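PDB 3CK2: conserved uncharacterized protein (predicted phosphoesterase COG0622) from Streptococcus pneumoniae, which is a predicted metal-dependent phosphoesterase of the calcineurin-like superfamily that binds two manganese ions and probably hydrolyses phosphate esters, its physiological substrate being unknown. Local coordinates for residues A[55-60]-A[66-71]; A[86-91]-A[98-103]; A[42-45]-A[50-53]. All blocks are in the same frame, centred on the assembly; numbering follows the deposited sequence.

Contact 1. Residues A[55-60]-A[66-71]; sequences RVVKGN and GYPERL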
loop_
_atom_site.group_PDB
_atom_site.type_symbol
_atom_site.label_atom_id
_atom_site.label_comp_id
_atom_site.label_asym_id
_atom_site.label_seq_id
_atom_site.Cartn_x
_atom_site.Cartn_y
_atom_site.Cartn_z
ATOM N N ARG A 55 5.471 4.279 6.516
ATOM C CA ARG A 55 6.405 3.261 6.031
ATOM C C ARG A 55 6.510 3.323 4.524
ATOM O O ARG A 55 5.536 3.042 3.837
ATOM C CB ARG A 55 5.974 1.851 6.448
ATOM C CG ARG A 55 5.788 1.661 7.932
ATOM C CD ARG A 55 7.126 1.539 8.614
ATOM N NE ARG A 55 7.632 0.169 8.629
ATOM C CZ ARG A 55 8.853 -0.178 9.028
ATOM N NH1 ARG A 55 9.727 0.737 9.419
ATOM N NH2 ARG A 55 9.202 -1.455 9.019
ATOM N N VAL A 56 7.692 3.660 4.008
ATOM C CA VAL A 56 7.865 3.946 2.549
ATOM C C VAL A 56 8.988 3.119 1.920
ATOM O O VAL A 56 10.048 2.902 2.506
ATOM C CB VAL A 56 8.044 5.507 2.277
ATOM C CG1 VAL A 56 9.213 6.091 3.071
ATOM C CG2 VAL A 56 8.135 5.846 0.764
ATOM N N VAL A 57 8.724 2.626 0.723
ATOM C CA VAL A 57 9.720 1.813 -0.038
ATOM C C VAL A 57 10.112 2.536 -1.350
ATOM O O VAL A 57 9.478 3.523 -1.757
ATOM C CB VAL A 57 9.225 0.355 -0.292
ATOM C CG1 VAL A 57 9.231 -0.404 1.028
ATOM C CG2 VAL A 57 7.838 0.366 -0.981
ATOM N N LYS A 58 11.187 2.055 -1.971
ATOM C CA LYS A 58 11.699 2.667 -3.173
ATOM C C LYS A 58 10.976 2.222 -4.450
ATOM O O LYS A 58 10.875 1.030 -4.719
ATOM C CB LYS A 58 13.177 2.346 -3.337
ATOM C CG LYS A 58 13.885 3.170 -4.455
ATOM C CD LYS A 58 15.168 2.412 -4.919
ATOM C CE LYS A 58 15.957 3.177 -6.020
ATOM N NZ LYS A 58 15.190 3.401 -7.244
ATOM N N GLY A 59 10.554 3.210 -5.247
ATOM C CA GLY A 59 10.067 2.974 -6.592
ATOM C C GLY A 59 11.156 3.148 -7.639
ATOM O O GLY A 59 12.223 3.723 -7.369
ATOM N N ASN A 60 10.907 2.670 -8.853
ATOM C CA ASN A 60 11.893 2.891 -9.927
ATOM C C ASN A 60 12.113 4.375 -10.308
ATOM O O ASN A 60 13.159 4.713 -10.864
ATOM C CB ASN A 60 11.568 2.063 -11.164
ATOM C CG ASN A 60 10.223 2.407 -11.784
ATOM O OD1 ASN A 60 9.208 2.364 -11.100
ATOM N ND2 ASN A 60 10.206 2.684 -13.100
ATOM N N GLY A 66 18.412 6.033 -0.150
ATOM C CA GLY A 66 17.876 6.011 1.199
ATOM C C GLY A 66 16.514 5.378 1.392
ATOM O O GLY A 66 16.034 5.308 2.522
ATOM N N TYR A 67 15.860 4.958 0.313
ATOM C CA TYR A 67 14.629 4.212 0.454
ATOM C C TYR A 67 14.972 2.734 0.422
ATOM O O TYR A 67 15.780 2.313 -0.416
ATOM C CB TYR A 67 13.622 4.526 -0.661
ATOM C CG TYR A 67 12.974 5.888 -0.610
ATOM C CD1 TYR A 67 12.099 6.232 0.408
ATOM C CD2 TYR A 67 13.179 6.815 -1.650
ATOM C CE1 TYR A 67 11.472 7.495 0.431
ATOM C CE2 TYR A 67 12.564 8.057 -1.655
ATOM C CZ TYR A 67 11.704 8.401 -0.609
ATOM O OH TYR A 67 11.092 9.624 -0.636
ATOM N N PRO A 68 14.330 1.927 1.298
ATOM C CA PRO A 68 14.538 0.483 1.173
ATOM C C PRO A 68 13.741 -0.103 -0.005
ATOM O O PRO A 68 12.646 0.362 -0.326
ATOM C CB PRO A 68 14.022 -0.062 2.519
ATOM C CG PRO A 68 12.910 0.865 2.856
ATOM C CD PRO A 68 13.393 2.247 2.388
ATOM N N GLU A 69 14.300 -1.126 -0.635
ATOM C CA GLU A 69 13.585 -1.905 -1.645
ATOM C C GLU A 69 12.393 -2.697 -1.111
ATOM O O GLU A 69 11.370 -2.795 -1.770
ATOM C CB GLU A 69 14.524 -2.875 -2.314
ATOM C CG GLU A 69 15.469 -2.164 -3.262
ATOM C CD GLU A 69 16.515 -3.088 -3.879
ATOM O OE1 GLU A 69 16.485 -4.333 -3.670
ATOM O OE2 GLU A 69 17.357 -2.541 -4.594
ATOM N N ARG A 70 12.559 -3.272 0.071
ATOM C CA ARG A 70 11.525 -4.038 0.747
ATOM C C ARG A 70 11.460 -3.572 2.165
ATOM O O ARG A 70 12.452 -3.151 2.746
ATOM C CB ARG A 70 11.865 -5.532 0.774
ATOM C CG ARG A 70 12.279 -6.149 -0.550
ATOM C CD ARG A 70 12.775 -7.584 -0.352
ATOM N NE ARG A 70 13.207 -8.156 -1.625
ATOM C CZ ARG A 70 13.520 -9.449 -1.842
ATOM N NH1 ARG A 70 13.445 -10.372 -0.881
ATOM N NH2 ARG A 70 13.905 -9.837 -3.055
ATOM N N LEU A 71 10.286 -3.697 2.750
ATOM C CA LEU A 71 10.096 -3.359 4.168
ATOM C C LEU A 71 9.122 -4.362 4.760
ATOM O O LEU A 71 8.063 -4.651 4.168
ATOM C CB LEU A 71 9.583 -1.923 4.300
ATOM C CG LEU A 71 9.882 -1.047 5.500
ATOM C CD1 LEU A 71 11.364 -1.049 5.891
ATOM C CD2 LEU A 71 9.340 0.400 5.190
HETATM O O HOH W 1 10.693 -1.463 -4.031
#

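Contact 2. Residues A[86-91]-A[98-103]; sequences HLFDIN and DYWAQE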
loop_
_atom_site.group_PDB
_atom_site.type_symbol
_atom_site.label_atom_id
_atom_site.label_comp_id
_atom_site.label_asym_id
_atom_site.label_seq_id
_atom_site.Cartn_x
_atom_site.Cartn_y
_atom_site.Cartn_z
ATOM N N HIS A 86 8.624 -3.426 -9.179
ATOM C CA HIS A 86 9.493 -3.465 -10.348
ATOM C C HIS A 86 10.634 -4.469 -10.245
ATOM O O HIS A 86 11.072 -5.045 -11.270
ATOM C CB HIS A 86 10.047 -2.049 -10.662
ATOM C CG HIS A 86 10.938 -1.475 -9.605
ATOM N ND1 HIS A 86 10.484 -1.170 -8.345
ATOM C CD2 HIS A 86 12.233 -1.070 -9.643
ATOM C CE1 HIS A 86 11.473 -0.652 -7.634
ATOM N NE2 HIS A 86 12.541 -0.562 -8.402
ATOM N N LEU A 87 11.105 -4.687 -9.019
ATOM C CA LEU A 87 12.183 -5.605 -8.793
ATOM C C LEU A 87 11.676 -7.035 -8.787
ATOM O O LEU A 87 12.499 -7.940 -8.740
ATOM C CB LEU A 87 12.936 -5.302 -7.475
ATOM C CG LEU A 87 13.559 -3.907 -7.372
ATOM C CD1 LEU A 87 14.028 -3.628 -5.943
ATOM C CD2 LEU A 87 14.690 -3.739 -8.403
ATOM N N PHE A 88 10.345 -7.233 -8.836
ATOM C CA PHE A 88 9.731 -8.572 -8.923
ATOM C C PHE A 88 9.124 -8.838 -10.322
ATOM O O PHE A 88 8.503 -9.857 -10.557
ATOM C CB PHE A 88 8.677 -8.760 -7.806
ATOM C CG PHE A 88 9.287 -8.864 -6.431
ATOM C CD1 PHE A 88 9.613 -10.097 -5.894
ATOM C CD2 PHE A 88 9.613 -7.718 -5.704
ATOM C CE1 PHE A 88 10.208 -10.196 -4.633
ATOM C CE2 PHE A 88 10.214 -7.820 -4.462
ATOM C CZ PHE A 88 10.508 -9.067 -3.928
ATOM N N ASP A 89 9.327 -7.897 -11.240
ATOM C CA ASP A 89 8.829 -8.017 -12.606
ATOM C C ASP A 89 7.339 -8.308 -12.616
ATOM O O ASP A 89 6.877 -9.194 -13.341
ATOM C CB ASP A 89 9.579 -9.112 -13.383
ATOM C CG ASP A 89 11.082 -8.860 -13.477
ATOM O OD1 ASP A 89 11.483 -7.727 -13.795
ATOM O OD2 ASP A 89 11.864 -9.816 -13.248
ATOM N N ILE A 90 6.597 -7.550 -11.818
ATOM C CA ILE A 90 5.153 -7.785 -11.679
ATOM C C ILE A 90 4.351 -7.479 -12.958
ATOM O O ILE A 90 3.245 -7.963 -13.096
ATOM C CB ILE A 90 4.512 -7.117 -10.418
ATOM C CG1 ILE A 90 4.627 -5.583 -10.432
ATOM C CG2 ILE A 90 5.128 -7.695 -9.182
ATOM C CD1 ILE A 90 3.892 -4.947 -9.281
ATOM N N ASN A 91 4.933 -6.731 -13.903
ATOM C CA ASN A 91 4.298 -6.529 -15.220
ATOM C C ASN A 91 4.369 -7.810 -16.061
ATOM O O ASN A 91 3.610 -8.007 -16.991
ATOM C CB ASN A 91 4.953 -5.354 -15.965
ATOM C CG ASN A 91 4.330 -4.005 -15.600
ATOM O OD1 ASN A 91 3.170 -3.751 -15.930
ATOM N ND2 ASN A 91 5.095 -3.138 -14.921
ATOM N N ASP A 98 4.654 -13.440 -5.256
ATOM C CA ASP A 98 3.980 -14.452 -4.451
ATOM C C ASP A 98 4.984 -15.432 -3.810
ATOM O O ASP A 98 4.774 -15.884 -2.696
ATOM C CB ASP A 98 2.965 -15.202 -5.323
ATOM C CG ASP A 98 2.098 -16.161 -4.539
ATOM O OD1 ASP A 98 1.315 -15.747 -3.669
ATOM O OD2 ASP A 98 2.165 -17.356 -4.814
ATOM N N TYR A 99 6.067 -15.780 -4.494
ATOM C CA TYR A 99 7.067 -16.648 -3.877
ATOM C C TYR A 99 7.663 -16.001 -2.606
ATOM O O TYR A 99 7.808 -16.645 -1.565
ATOM C CB TYR A 99 8.161 -16.975 -4.885
ATOM C CG TYR A 99 9.243 -17.908 -4.361
ATOM C CD1 TYR A 99 9.035 -19.282 -4.290
ATOM C CD2 TYR A 99 10.483 -17.407 -3.957
ATOM C CE1 TYR A 99 10.035 -20.141 -3.816
ATOM C CE2 TYR A 99 11.472 -18.242 -3.486
ATOM C CZ TYR A 99 11.248 -19.607 -3.419
ATOM O OH TYR A 99 12.248 -20.406 -2.956
ATOM N N TRP A 100 7.966 -14.707 -2.713
ATOM C CA TRP A 100 8.537 -13.921 -1.624
ATOM C C TRP A 100 7.554 -13.840 -0.489
ATOM O O TRP A 100 7.943 -13.999 0.647
ATOM C CB TRP A 100 8.915 -12.506 -2.117
ATOM C CG TRP A 100 9.358 -11.557 -1.034
ATOM C CD1 TRP A 100 10.307 -11.802 -0.083
ATOM C CD2 TRP A 100 8.898 -10.212 -0.798
ATOM N NE1 TRP A 100 10.457 -10.709 0.737
ATOM C CE2 TRP A 100 9.608 -9.716 0.321
ATOM C CE3 TRP A 100 7.947 -9.386 -1.407
ATOM C CZ2 TRP A 100 9.406 -8.426 0.836
ATOM C CZ3 TRP A 100 7.748 -8.104 -0.894
ATOM C CH2 TRP A 100 8.482 -7.637 0.209
ATOM N N ALA A 101 6.281 -13.589 -0.799
ATOM C CA ALA A 101 5.234 -13.447 0.216
ATOM C C ALA A 101 5.020 -14.746 0.988
ATOM O O ALA A 101 4.671 -14.739 2.177
ATOM C CB ALA A 101 3.904 -12.969 -0.424
ATOM N N GLN A 102 5.237 -15.864 0.306
ATOM C CA GLN A 102 5.055 -17.163 0.913
ATOM C C GLN A 102 6.263 -17.490 1.790
ATOM O O GLN A 102 6.098 -17.986 2.908
ATOM C CB GLN A 102 4.867 -18.228 -0.163
ATOM C CG GLN A 102 3.794 -17.923 -1.170
ATOM C CD GLN A 102 2.571 -18.736 -0.970
ATOM O OE1 GLN A 102 2.598 -19.955 -1.180
ATOM N NE2 GLN A 102 1.462 -18.082 -0.569
ATOM N N GLU A 103 7.472 -17.186 1.311
ATOM C CA GLU A 103 8.665 -17.398 2.139
ATOM C C GLU A 103 8.651 -16.530 3.417
ATOM O O GLU A 103 9.120 -16.961 4.468
ATOM C CB GLU A 103 9.976 -17.285 1.322
ATOM C CG GLU A 103 10.609 -15.891 1.171
ATOM C CD GLU A 103 11.941 -15.904 0.357
ATOM O OE1 GLU A 103 12.748 -16.862 0.560
ATOM O OE2 GLU A 103 12.169 -14.957 -0.467
#

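Contact 3. Residues A[42-45]-A[50-53]; sequences SELR and LWEG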
loop_
_atom_site.group_PDB
_atom_site.type_symbol
_atom_site.label_atom_id
_atom_site.label_comp_id
_atom_site.label_asym_id
_atom_site.label_seq_id
_atom_site.Cartn_x
_atom_site.Cartn_y
_atom_site.Cartn_z
ATOM N N SER A 42 7.259 8.261 -5.152
ATOM C CA SER A 42 6.832 9.563 -4.619
ATOM C C SER A 42 7.547 10.719 -5.301
ATOM O O SER A 42 6.988 11.822 -5.439
ATOM C CB SER A 42 7.048 9.637 -3.094
ATOM O OG SER A 42 8.383 9.467 -2.733
ATOM N N GLU A 43 8.795 10.456 -5.697
ATOM C CA GLU A 43 9.709 11.448 -6.280
ATOM C C GLU A 43 10.133 12.522 -5.267
ATOM O O GLU A 43 10.628 13.570 -5.646
ATOM C CB GLU A 43 9.144 12.053 -7.553
ATOM C CG GLU A 43 8.807 11.020 -8.646
ATOM C CD GLU A 43 8.265 11.711 -9.901
ATOM O OE1 GLU A 43 8.490 12.928 -10.040
ATOM O OE2 GLU A 43 7.585 11.070 -10.732
ATOM N N LEU A 44 9.970 12.195 -3.978
ATOM C CA LEU A 44 10.360 13.025 -2.852
ATOM C C LEU A 44 11.673 12.505 -2.280
ATOM O O LEU A 44 12.085 11.375 -2.559
ATOM C CB LEU A 44 9.256 13.027 -1.757
ATOM C CG LEU A 44 7.828 13.412 -2.157
ATOM C CD1 LEU A 44 6.889 13.432 -0.926
ATOM C CD2 LEU A 44 7.759 14.740 -2.952
ATOM N N ARG A 45 12.314 13.358 -1.491
ATOM C CA ARG A 45 13.483 12.995 -0.703
ATOM C C ARG A 45 13.139 12.102 0.484
ATOM O O ARG A 45 12.102 12.309 1.122
ATOM C CB ARG A 45 14.159 14.246 -0.212
ATOM C CG ARG A 45 14.850 14.955 -1.331
ATOM C CD ARG A 45 15.045 16.406 -1.043
ATOM N NE ARG A 45 15.999 16.625 0.030
ATOM C CZ ARG A 45 17.309 16.450 -0.081
ATOM N NH1 ARG A 45 17.852 16.003 -1.210
ATOM N NH2 ARG A 45 18.072 16.711 0.960
ATOM N N LEU A 50 7.763 14.794 5.698
ATOM C CA LEU A 50 6.487 14.184 5.300
ATOM C C LEU A 50 6.428 12.672 5.551
ATOM O O LEU A 50 5.336 12.092 5.632
ATOM C CB LEU A 50 6.208 14.485 3.819
ATOM C CG LEU A 50 6.089 15.990 3.472
ATOM C CD1 LEU A 50 5.776 16.161 1.967
ATOM C CD2 LEU A 50 5.058 16.758 4.376
ATOM N N TRP A 51 7.588 12.034 5.711
ATOM C CA TRP A 51 7.629 10.596 5.919
ATOM C C TRP A 51 7.523 10.181 7.375
ATOM O O TRP A 51 7.542 8.977 7.660
ATOM C CB TRP A 51 8.894 9.986 5.330
ATOM C CG TRP A 51 9.002 10.115 3.846
ATOM C CD1 TRP A 51 10.063 10.643 3.138
ATOM C CD2 TRP A 51 8.011 9.761 2.868
ATOM N NE1 TRP A 51 9.796 10.607 1.786
ATOM C CE2 TRP A 51 8.556 10.059 1.591
ATOM C CE3 TRP A 51 6.729 9.211 2.938
ATOM C CZ2 TRP A 51 7.865 9.810 0.408
ATOM C CZ3 TRP A 51 6.051 8.974 1.771
ATOM C CH2 TRP A 51 6.619 9.277 0.514
ATOM N N GLU A 52 7.449 11.147 8.283
ATOM C CA GLU A 52 7.305 10.839 9.711
ATOM C C GLU A 52 5.942 10.205 9.926
ATOM O O GLU A 52 4.919 10.797 9.576
ATOM C CB GLU A 52 7.410 12.096 10.599
ATOM C CG GLU A 52 8.730 12.845 10.555
ATOM C CD GLU A 52 8.583 14.290 11.014
ATOM O OE1 GLU A 52 7.505 14.890 10.813
ATOM O OE2 GLU A 52 9.552 14.830 11.566
ATOM N N GLY A 53 5.951 8.998 10.486
ATOM C CA GLY A 53 4.754 8.186 10.700
ATOM C C GLY A 53 4.409 7.214 9.561
ATOM O O GLY A 53 3.498 6.378 9.718
#

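Contact 1. Residues A[55-60]-A[66-71]
The Gly-Asn signature of the calcineurin-like phosphoesterase fold is delivered by the chain leaving strand 54-56, and just ahead of it K58 is fastened to P68 and packed on Y67. N60, at the end of the segment, ligates one manganese ion together with D41, H84 and H113. The backbone N of K58 donates to P68 O over 2.8 Å with an N-H...O angle of 154°. Next to this bond a water donates to K58 O and to E69 O, at 2.6 Å and 2.7 Å, so it bridges the two backbones. K58 CB lies 3.5 Å from Y67 CB, the two side chains crossing at about a right angle. The rest of the lysine runs extended until chi4 (-61°) bends NZ back to G59 O, and D62 O, in the same loop, is a second acceptor. The Y67 ring leans past V56, where both methyls, CG1 and CG2, come within 3.7 Å of CE1; its OH reaches out to L44 O. P68 presents its ring to the same valine from the backbone side, with CD 3.4 Å from V56 O. CG1 of V57, just past the end of strand 54-56, lies 3.6 Å from L71 CB, so the exit of the edge strand of the six-stranded sheet packs on the edge strand of the five-stranded one. R55, whose NE is held by T73 OG1, folds at chi2 and chi3 so that its guanidinium turns one face to L71, and CG of the leucine sits 3.6 Å from NH2, off toward the rim of that flat group.

Contact 2. Residues A[86-91]-A[98-103]
A chi1 of -70° sets CG of F88 opposite its own carbonyl carbon, while W100 swings CG opposite the backbone N (173°), and the two rings are thereby brought together from facing backbones. They meet inside a beta-alpha-beta crossover: F88 belongs to the loop that follows strand 78-83 and metal ligand H84, W100 to helix 95-103, which leads on to the parallel strand 108-110. The planes are 24° from parallel, yet the offset between them leaves little of one ring above the other, with the phenyl centroid 5.0 Å from that of the six-membered indole ring. Contact is therefore made by the far end of the phenyl group. CE1 comes 3.7 Å from W100 CB, next to the place where the indole leaves its helix. Both aromatic groups also touch T83 of strand 78-83, and W100 touches I81 as well, so the pair, one ring from the loop and one from the helix, rests on the sheet. The loop has a polar tie to the same helix through the salt bridge of D89 with K96, and R70 makes a cation-pi contact with the indole. The nearest approach of the two rings brings F88 CZ to 3.6 Å from W100 CE3.

Contact 3. Residues A[42-45]-A[50-53]
W51 donates the one hydrogen bond between the two segments, from its indole NE1 to R45 O over 2.9 Å. The bond is bent, with an N-H...O angle of 131°. R45 O lies close to the plane of the indole, but NE1 stands above the plane of the R45 carbonyl and does not use a lone-pair direction. The bond limits how far the ring can turn about its stem and gives the polar atom of a buried tryptophan a partner.

Polar-to-ring packing comes from S42, which approaches the edge of the six-membered ring at CZ2 and CH2, near its plane. With chi1 at 60°, OG sits between the backbone N and the carbonyl carbon and rests 3.2 Å from W51 CZ2. The same oxygen receives a long, weak bond from L44 N at 3.4 Å. S42 directly follows D41, the aspartate shared by both manganese sites, so the indole edge packs on the metal-binding loop after strand 35-38 in this calcineurin-like fold. H38 of that strand meets W51 edge-to-face.

Apolar contacts gather at L44. Its CD1 methyl is 4.0 Å from W51 CZ2, approaching the indole obliquely, and 4.1 Å from CD1 of L50, whose side chain crosses that of L44 at about a right angle. Both leucines also touch S19 of helix 19-29, and L50 continues along that helix to E23 and R26.

From the N terminus the contacts follow one another in series, and none nests in or crosses another. Contact 3 draws together two parts of the loop between strands 35-38 and 54-56. Contact 1 opens on the latter strand and closes the passage into strand 70-75, carrying the chain from the six-stranded sheet to the five-stranded one. Contact 2 then closes the loop from strand 78-83 onto helix 95-103. Contact 1 lies between the other two: its Y67 ring meets W51 of contact 3 with planes at about 85°, while E69 and N60 pack on L87 and H86 of contact 2. Contacts 2 and 3 do not touch, their nearest atoms being about 10 Å apart.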